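Local coordinates for protein probable UbiX-like flavin prenyltransferase (Escherichia coli, PDB 1SBZ) that binds FMN and probably catalyses its prenylation, supplying the prenyl-FMN cofactor for a phenolic acid decarboxylase, at residues Thr8-Ala13 with Val83-Met88; Asp79-Ile84 with Arg115-Val120. All coordinates share one frame; numbering follows the deposited sequence.

Interaction 1: Thr8-Ala13 with Val83-Met88. With FMN (flavin mononucleotide), chain H.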
ATOM      1  N   THR D   8     -20.810  25.232   7.461  1.00 19.07           N
ATOM      2  CA  THR D   8     -19.949  24.692   8.483  1.00 18.59           C
ATOM      3  C   THR D   8     -19.041  25.790   9.065  1.00 18.48           C
ATOM      4  O   THR D   8     -18.826  26.813   8.424  1.00 18.43           O
ATOM      5  CB  THR D   8     -19.209  23.513   7.818  1.00 19.06           C
ATOM      6  OG1 THR D   8     -19.829  22.279   8.219  1.00 18.74           O
ATOM      7  CG2 THR D   8     -17.831  23.397   8.247  1.00 18.45           C
ATOM      8  N   GLY D   9     -18.524  25.573  10.274  1.00 18.48           N
ATOM      9  CA  GLY D   9     -17.840  26.617  11.042  1.00 18.27           C
ATOM     10  C   GLY D   9     -16.402  26.936  10.660  1.00 18.25           C
ATOM     11  O   GLY D   9     -15.566  27.167  11.526  1.00 18.66           O
ATOM     12  N   ALA D  10     -16.108  26.945   9.368  1.00 17.90           N
ATOM     13  CA  ALA D  10     -14.841  27.477   8.889  1.00 18.12           C
ATOM     14  C   ALA D  10     -15.046  28.942   8.529  1.00 18.00           C
ATOM     15  O   ALA D  10     -16.142  29.351   8.128  1.00 18.15           O
ATOM     16  CB  ALA D  10     -14.340  26.694   7.684  1.00 17.32           C
ATOM     17  N   THR D  11     -13.999  29.745   8.676  1.00 18.22           N
ATOM     18  CA  THR D  11     -14.112  31.130   8.264  1.00 18.23           C
ATOM     19  C   THR D  11     -14.441  31.135   6.764  1.00 18.46           C
ATOM     20  O   THR D  11     -13.941  30.307   6.009  1.00 18.86           O
ATOM     21  CB  THR D  11     -12.852  31.944   8.654  1.00 18.11           C
ATOM     22  OG1 THR D  11     -12.980  33.283   8.165  1.00 18.92           O
ATOM     23  CG2 THR D  11     -11.588  31.416   7.971  1.00 17.37           C
ATOM     24  N   GLY D  12     -15.344  32.012   6.352  1.00 18.25           N
ATOM     25  CA  GLY D  12     -15.825  31.991   4.984  1.00 18.49           C
ATOM     26  C   GLY D  12     -17.326  31.829   4.876  1.00 18.34           C
ATOM     27  O   GLY D  12     -17.830  31.360   3.848  1.00 18.03           O
ATOM     28  N   ALA D  13     -18.048  32.231   5.926  1.00 18.46           N
ATOM     29  CA  ALA D  13     -19.516  32.242   5.882  1.00 18.42           C
ATOM     30  C   ALA D  13     -20.090  33.101   4.740  1.00 18.76           C
ATOM     31  O   ALA D  13     -21.128  32.738   4.180  1.00 19.14           O
ATOM     32  CB  ALA D  13     -20.106  32.661   7.227  1.00 18.34           C
ATOM     33  N   VAL D  83     -21.017  21.618   0.480  1.00 17.85           N
ATOM     34  CA  VAL D  83     -20.695  22.068   1.835  1.00 17.10           C
ATOM     35  C   VAL D  83     -19.775  23.277   1.705  1.00 17.56           C
ATOM     36  O   VAL D  83     -18.653  23.153   1.201  1.00 17.39           O
ATOM     37  CB  VAL D  83     -20.037  20.956   2.685  1.00 16.93           C
ATOM     38  CG1 VAL D  83     -19.877  21.407   4.136  1.00 15.32           C
ATOM     39  CG2 VAL D  83     -20.856  19.654   2.610  1.00 15.30           C
ATOM     40  N   ILE D  84     -20.259  24.436   2.155  1.00 17.71           N
ATOM     41  CA  ILE D  84     -19.598  25.719   1.891  1.00 17.69           C
ATOM     42  C   ILE D  84     -19.752  26.758   3.022  1.00 17.93           C
ATOM     43  O   ILE D  84     -20.870  27.200   3.312  1.00 18.30           O
ATOM     44  CB  ILE D  84     -20.097  26.293   0.527  1.00 18.01           C
ATOM     45  CG1 ILE D  84     -19.390  27.608   0.192  1.00 17.48           C
ATOM     46  CG2 ILE D  84     -21.647  26.413   0.499  1.00 17.06           C
ATOM     47  CD1 ILE D  84     -19.698  28.122  -1.212  1.00 17.72           C
ATOM     48  N   PRO D  85     -18.649  27.123   3.687  1.00 17.42           N
ATOM     49  CA  PRO D  85     -17.357  26.448   3.531  1.00 17.18           C
ATOM     50  C   PRO D  85     -17.397  25.136   4.294  1.00 16.78           C
ATOM     51  O   PRO D  85     -18.305  24.926   5.112  1.00 16.64           O
ATOM     52  CB  PRO D  85     -16.384  27.400   4.230  1.00 17.44           C
ATOM     53  CG  PRO D  85     -17.225  28.045   5.305  1.00 17.38           C
ATOM     54  CD  PRO D  85     -18.589  28.211   4.679  1.00 17.20           C
ATOM     55  N   CYS D  86     -16.427  24.267   4.030  1.00 16.35           N
ATOM     56  CA  CYS D  86     -16.325  22.993   4.730  1.00 15.41           C
ATOM     57  C   CYS D  86     -15.111  23.026   5.659  1.00 14.97           C
ATOM     58  O   CYS D  86     -13.972  23.239   5.223  1.00 14.96           O
ATOM     59  CB  CYS D  86     -16.239  21.831   3.731  1.00 15.59           C
ATOM     60  SG  CYS D  86     -16.117  20.190   4.489  1.00 15.87           S
ATOM     61  N   SER D  87     -15.364  22.845   6.946  1.00 14.04           N
ATOM     62  CA  SER D  87     -14.308  22.825   7.941  1.00 13.77           C
ATOM     63  C   SER D  87     -13.575  21.487   7.867  1.00 13.77           C
ATOM     64  O   SER D  87     -14.073  20.524   7.268  1.00 12.60           O
ATOM     65  CB  SER D  87     -14.917  22.988   9.330  1.00 13.84           C
ATOM     66  OG  SER D  87     -15.617  21.808   9.681  1.00 12.81           O
HETATM   67  N   MSE D  88     -12.415  21.432   8.513  1.00 14.18           N
HETATM   68  CA  MSE D  88     -11.596  20.226   8.566  1.00 14.78           C
HETATM   69  C   MSE D  88     -12.245  19.132   9.391  1.00 14.79           C
HETATM   70  O   MSE D  88     -12.115  17.951   9.069  1.00 14.78           O
HETATM   71  CB  MSE D  88     -10.188  20.544   9.090  1.00 15.15           C
HETATM   72  CG  MSE D  88      -9.396  21.502   8.197  1.00 15.16           C
HETATM   73 SE   MSE D  88      -9.164  20.886   6.340  1.00 20.93          SE
HETATM   74  CE  MSE D  88     -10.679  21.827   5.441  1.00 16.48           C
TER
HETATM   75  N1  FMN H1404     -11.981  25.229  11.277  1.00 19.94           N
HETATM   76  C2  FMN H1404     -11.409  24.897  10.070  1.00 19.80           C
HETATM   77  O2  FMN H1404     -11.237  23.710   9.823  1.00 19.54           O
HETATM   78  N3  FMN H1404     -11.042  25.885   9.177  1.00 19.41           N
HETATM   79  C4  FMN H1404     -11.259  27.220   9.498  1.00 20.13           C
HETATM   80  O4  FMN H1404     -11.168  28.065   8.602  1.00 19.17           O
HETATM   81  C4A FMN H1404     -11.846  27.554  10.732  1.00 20.00           C
HETATM   82  N5  FMN H1404     -12.083  28.872  11.090  1.00 19.99           N
HETATM   83  C5A FMN H1404     -12.671  29.175  12.314  1.00 19.59           C
HETATM   84  C6  FMN H1404     -12.913  30.505  12.669  1.00 20.25           C
HETATM   85  C7  FMN H1404     -13.509  30.819  13.899  1.00 20.58           C
HETATM   86  C7M FMN H1404     -14.087  32.200  14.078  1.00 22.80           C
HETATM   87  C8  FMN H1404     -13.863  29.790  14.780  1.00 20.26           C
HETATM   88  C8M FMN H1404     -14.733  30.049  15.987  1.00 21.90           C
HETATM   89  C9  FMN H1404     -13.620  28.469  14.422  1.00 19.80           C
HETATM   90  C9A FMN H1404     -13.029  28.153  13.192  1.00 19.77           C
HETATM   91  N10 FMN H1404     -12.787  26.827  12.844  1.00 19.67           N
HETATM   92  C10 FMN H1404     -12.200  26.539  11.623  1.00 19.64           C
HETATM   93  C1' FMN H1404     -12.913  25.745  13.883  1.00 19.09           C
HETATM   94  C2' FMN H1404     -14.226  24.994  13.685  1.00 19.54           C
HETATM   95  O2' FMN H1404     -15.301  25.909  13.741  1.00 20.58           O
HETATM   96  C3' FMN H1404     -14.403  23.856  14.696  1.00 19.64           C
HETATM   97  O3' FMN H1404     -13.500  22.804  14.387  1.00 19.41           O
HETATM   98  C4' FMN H1404     -15.838  23.320  14.771  1.00 18.98           C
HETATM   99  O4' FMN H1404     -15.908  22.178  15.605  1.00 19.54           O
HETATM  100  C5' FMN H1404     -16.403  22.940  13.407  1.00 19.18           C
HETATM  101  O5' FMN H1404     -17.630  22.248  13.571  1.00 19.00           O
HETATM  102  P   FMN H1404     -18.617  22.123  12.304  1.00 19.44           P
HETATM  103  O1P FMN H1404     -19.189  23.501  12.038  1.00 20.50           O
HETATM  104  O2P FMN H1404     -19.682  21.133  12.669  1.00 18.37           O
HETATM  105  O3P FMN H1404     -17.827  21.638  11.103  1.00 18.94           O
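Ala10 and Pro85 meet at the buried heart of this contact, where the Ala10 methyl CB lies 4.0 Å from ring atom CG of Pro85. The same proline ring fits against the loop backbone, with CD of Pro85 3.3 Å from Gly12 O. A cis peptide bond precedes Pro85 and turns the chain sharply; the compact ring then fills the angle between the segments without bringing in another polar group. Thr8 CB packs against Pro85 O at 3.2 Å. On its other flank, the Ala10 methyl meets CA of Ser87 at 3.9 Å. This small side chain lets the backbone come close to the flavin: Ala10 CA sits over its face, 3.5 Å from FMN C4A.

Both segments grip FMN through polar atoms. Gly9 N donates to phosphate oxygen O1P at 2.8 Å, while Gly9 O receives the ribityl hydroxyl O2'. Lacking a side chain, Gly9 leaves room for that hydroxyl. Ser87 OG, swung between the backbone N and carbonyl carbon (chi1 71°), donates to FMN O3P at 2.6 Å. At the pyrimidine edge of the flavin, Met88 N points almost straight at FMN O2 (2.9 Å, N-H...O angle 172°), and Thr11 N makes a longer bond to O4.

In the next shell, Ser87 OG caps the helix by accepting from Thr90 N, and Thr8 OG1 pairs with Thr90 OG1. Glu46 takes the amides of Gly12 and Ala13 and the hydroxyl of Thr11, which should hold the loop in its curve. Gly12 readily adopts its positive phi of 123°. The backbone N of Phe151 of a second subunit also hydrogen-bonds to Thr11 OG1. Loop and helix N-terminus form the core of an FMN site that Ser36, Arg122 and Gln67 of a third subunit help complete, as expected of a UbiX-family flavoprotein.

Interaction 2: Asp79-Ile84 with Arg115-Val120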
ATOM      1  N   ASP D  79     -30.195  16.169  -6.314  1.00 27.13           N
ATOM      2  CA  ASP D  79     -29.192  16.165  -7.364  1.00 27.21           C
ATOM      3  C   ASP D  79     -27.783  16.289  -6.808  1.00 26.38           C
ATOM      4  O   ASP D  79     -26.815  16.219  -7.555  1.00 26.90           O
ATOM      5  CB  ASP D  79     -29.476  17.273  -8.377  1.00 27.59           C
ATOM      6  CG  ASP D  79     -30.779  17.056  -9.097  1.00 29.21           C
ATOM      7  OD1 ASP D  79     -30.749  16.546 -10.237  1.00 31.86           O
ATOM      8  OD2 ASP D  79     -31.883  17.322  -8.585  1.00 30.53           O
ATOM      9  N   GLY D  80     -27.671  16.464  -5.497  1.00 25.24           N
ATOM     10  CA  GLY D  80     -26.362  16.538  -4.859  1.00 23.67           C
ATOM     11  C   GLY D  80     -26.318  17.474  -3.676  1.00 22.72           C
ATOM     12  O   GLY D  80     -27.357  17.898  -3.169  1.00 22.36           O
HETATM   13  N   MSE D  81     -25.098  17.808  -3.258  1.00 21.62           N
HETATM   14  CA  MSE D  81     -24.856  18.547  -2.028  1.00 21.15           C
HETATM   15  C   MSE D  81     -23.588  19.386  -2.152  1.00 20.18           C
HETATM   16  O   MSE D  81     -22.613  18.949  -2.751  1.00 20.63           O
HETATM   17  CB  MSE D  81     -24.730  17.574  -0.848  1.00 20.61           C
HETATM   18  CG  MSE D  81     -24.398  18.208   0.507  1.00 20.59           C
HETATM   19 SE   MSE D  81     -24.599  16.928   1.965  1.00 23.52          SE
HETATM   20  CE  MSE D  81     -24.255  18.103   3.443  1.00 21.01           C
ATOM     21  N   ILE D  82     -23.626  20.594  -1.596  1.00 19.71           N
ATOM     22  CA  ILE D  82     -22.454  21.457  -1.477  1.00 19.00           C
ATOM     23  C   ILE D  82     -22.244  21.759  -0.002  1.00 18.68           C
ATOM     24  O   ILE D  82     -23.187  22.112   0.697  1.00 19.07           O
ATOM     25  CB  ILE D  82     -22.651  22.791  -2.260  1.00 19.05           C
ATOM     26  CG1 ILE D  82     -23.030  22.519  -3.714  1.00 18.30           C
ATOM     27  CG2 ILE D  82     -21.379  23.653  -2.200  1.00 19.34           C
ATOM     28  CD1 ILE D  82     -23.628  23.708  -4.448  1.00 18.75           C
ATOM     29  N   VAL D  83     -21.017  21.618   0.480  1.00 17.85           N
ATOM     30  CA  VAL D  83     -20.695  22.068   1.835  1.00 17.10           C
ATOM     31  C   VAL D  83     -19.775  23.277   1.705  1.00 17.56           C
ATOM     32  O   VAL D  83     -18.653  23.153   1.201  1.00 17.39           O
ATOM     33  CB  VAL D  83     -20.037  20.956   2.685  1.00 16.93           C
ATOM     34  CG1 VAL D  83     -19.877  21.407   4.136  1.00 15.32           C
ATOM     35  CG2 VAL D  83     -20.856  19.654   2.610  1.00 15.30           C
ATOM     36  N   ILE D  84     -20.259  24.436   2.155  1.00 17.71           N
ATOM     37  CA  ILE D  84     -19.598  25.719   1.891  1.00 17.69           C
ATOM     38  C   ILE D  84     -19.752  26.758   3.022  1.00 17.93           C
ATOM     39  O   ILE D  84     -20.870  27.200   3.312  1.00 18.30           O
ATOM     40  CB  ILE D  84     -20.097  26.293   0.527  1.00 18.01           C
ATOM     41  CG1 ILE D  84     -19.390  27.608   0.192  1.00 17.48           C
ATOM     42  CG2 ILE D  84     -21.647  26.413   0.499  1.00 17.06           C
ATOM     43  CD1 ILE D  84     -19.698  28.122  -1.212  1.00 17.72           C
ATOM     44  N   ARG D 115     -24.760  10.321  -5.760  1.00 18.07           N
ATOM     45  CA  ARG D 115     -25.060  11.711  -6.094  1.00 18.50           C
ATOM     46  C   ARG D 115     -23.813  12.565  -5.900  1.00 18.84           C
ATOM     47  O   ARG D 115     -22.840  12.128  -5.257  1.00 18.62           O
ATOM     48  CB  ARG D 115     -26.240  12.229  -5.262  1.00 18.42           C
ATOM     49  CG  ARG D 115     -27.494  11.375  -5.436  1.00 18.43           C
ATOM     50  CD  ARG D 115     -28.678  11.745  -4.546  1.00 19.45           C
ATOM     51  NE  ARG D 115     -29.773  10.797  -4.772  1.00 19.79           N
ATOM     52  CZ  ARG D 115     -30.734  10.505  -3.901  1.00 20.39           C
ATOM     53  NH1 ARG D 115     -30.775  11.084  -2.705  1.00 20.20           N
ATOM     54  NH2 ARG D 115     -31.657   9.609  -4.231  1.00 19.99           N
ATOM     55  N   LYS D 116     -23.827  13.765  -6.474  1.00 18.81           N
ATOM     56  CA  LYS D 116     -22.624  14.598  -6.500  1.00 19.09           C
ATOM     57  C   LYS D 116     -22.402  15.307  -5.168  1.00 18.84           C
ATOM     58  O   LYS D 116     -23.297  15.993  -4.670  1.00 19.32           O
ATOM     59  CB  LYS D 116     -22.680  15.605  -7.656  1.00 19.55           C
ATOM     60  CG  LYS D 116     -21.511  16.581  -7.665  1.00 21.00           C
ATOM     61  CD  LYS D 116     -20.961  16.783  -9.061  1.00 26.74           C
ATOM     62  CE  LYS D 116     -19.459  17.035  -9.009  1.00 27.96           C
ATOM     63  NZ  LYS D 116     -18.749  16.041  -8.125  1.00 32.56           N
ATOM     64  N   LEU D 117     -21.214  15.129  -4.592  1.00 18.40           N
ATOM     65  CA  LEU D 117     -20.806  15.887  -3.413  1.00 17.84           C
ATOM     66  C   LEU D 117     -19.700  16.889  -3.764  1.00 17.97           C
ATOM     67  O   LEU D 117     -18.655  16.509  -4.303  1.00 17.42           O
ATOM     68  CB  LEU D 117     -20.355  14.938  -2.291  1.00 18.04           C
ATOM     69  CG  LEU D 117     -19.992  15.550  -0.928  1.00 18.06           C
ATOM     70  CD1 LEU D 117     -21.163  16.329  -0.339  1.00 17.61           C
ATOM     71  CD2 LEU D 117     -19.539  14.476   0.051  1.00 17.06           C
ATOM     72  N   VAL D 118     -19.945  18.166  -3.469  1.00 18.21           N
ATOM     73  CA  VAL D 118     -18.975  19.228  -3.730  1.00 18.31           C
ATOM     74  C   VAL D 118     -18.588  19.880  -2.408  1.00 18.11           C
ATOM     75  O   VAL D 118     -19.431  20.438  -1.714  1.00 18.26           O
ATOM     76  CB  VAL D 118     -19.523  20.302  -4.710  1.00 18.39           C
ATOM     77  CG1 VAL D 118     -18.511  21.440  -4.911  1.00 19.05           C
ATOM     78  CG2 VAL D 118     -19.894  19.678  -6.042  1.00 19.21           C
ATOM     79  N   LEU D 119     -17.311  19.801  -2.059  1.00 17.52           N
ATOM     80  CA  LEU D 119     -16.832  20.393  -0.811  1.00 17.25           C
ATOM     81  C   LEU D 119     -16.065  21.665  -1.097  1.00 17.07           C
ATOM     82  O   LEU D 119     -15.348  21.751  -2.094  1.00 17.43           O
ATOM     83  CB  LEU D 119     -15.925  19.399  -0.088  1.00 17.19           C
ATOM     84  CG  LEU D 119     -16.459  18.423   0.965  1.00 18.43           C
ATOM     85  CD1 LEU D 119     -17.971  18.174   0.931  1.00 17.80           C
ATOM     86  CD2 LEU D 119     -15.663  17.107   0.948  1.00 17.62           C
ATOM     87  N   VAL D 120     -16.197  22.648  -0.213  1.00 16.55           N
ATOM     88  CA  VAL D 120     -15.449  23.893  -0.321  1.00 16.08           C
ATOM     89  C   VAL D 120     -14.559  23.954   0.926  1.00 15.82           C
ATOM     90  O   VAL D 120     -14.863  24.667   1.885  1.00 15.98           O
ATOM     91  CB  VAL D 120     -16.412  25.132  -0.451  1.00 16.14           C
ATOM     92  CG1 VAL D 120     -15.641  26.449  -0.480  1.00 15.97           C
ATOM     93  CG2 VAL D 120     -17.292  25.002  -1.707  1.00 16.22           C
TER
HETATM   94  O   HOH W   1     -25.741  14.054  -8.867  1.00 39.90           O
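The peptide planes of the two strands meet through N-H...O=C bonds: Val118 N donates to Met81 O at 2.9 Å, nearly in line with the carbonyl (C=O...N 164°), and Val83 N returns the pattern to Val118 O at 3.0 Å. Met81 N to Lys116 O and Val120 N to Val83 O complete a parallel ladder of four bonds. On one face, Leu117 CD1 lies 3.8 Å from Met81 CB. The unbranched Met81 chain, its CG anti to the backbone N (chi1 177°), runs extended against helix 102-112, touching Ala106, Ala107 and Val110. Further along that face, CD1 of Leu119 touches CG2 of Val83 at 3.7 Å.

Ile82 and Val118 occupy the other face, where helix 158-170 covers both. At the C-terminal end of the ladder, where the chain turns at Ile84, Val120 CG2 lies against Ile84 CB at 3.8 Å; Leu19 of helix 13-24 packs on Ile82 and Ile84. Beta-branched residues suit these extended, buried positions. Where the ladder starts, a water bridges Asp79 O and Lys116 N, and Asp79 OD2 forms a salt bridge with Arg77 and accepts from Lys2 N. Such a helix-covered parallel sheet, with strand order 3-2-1-4-5-6, is that of a three-layer Rossmann-like fold.

In the fold
The two interactions lie 13 Å apart, centre to centre, and share Val83 and Ile84 on strand 80-86. Along the chain 8-13 comes first, then the overlapping 79-84 and 83-88, then 115-120. Strand 80-86 sits between 2-7 and 116-121 in the six-stranded parallel sheet. Interaction 2 pairs its body with strand 116-121, which follows after helices 88-96 and 102-112 in a beta-alpha-beta crossover. Interaction 1 takes up its C-terminal end, where it meets the loop leading from strand 2-7 to helix 13-24. A probable hydrogen bond from Cys86 N to Val120 O, 2.7 Å, joins them directly, so the same strand serves the hydrophobic core along its body and the cofactor pocket at its C-terminal end.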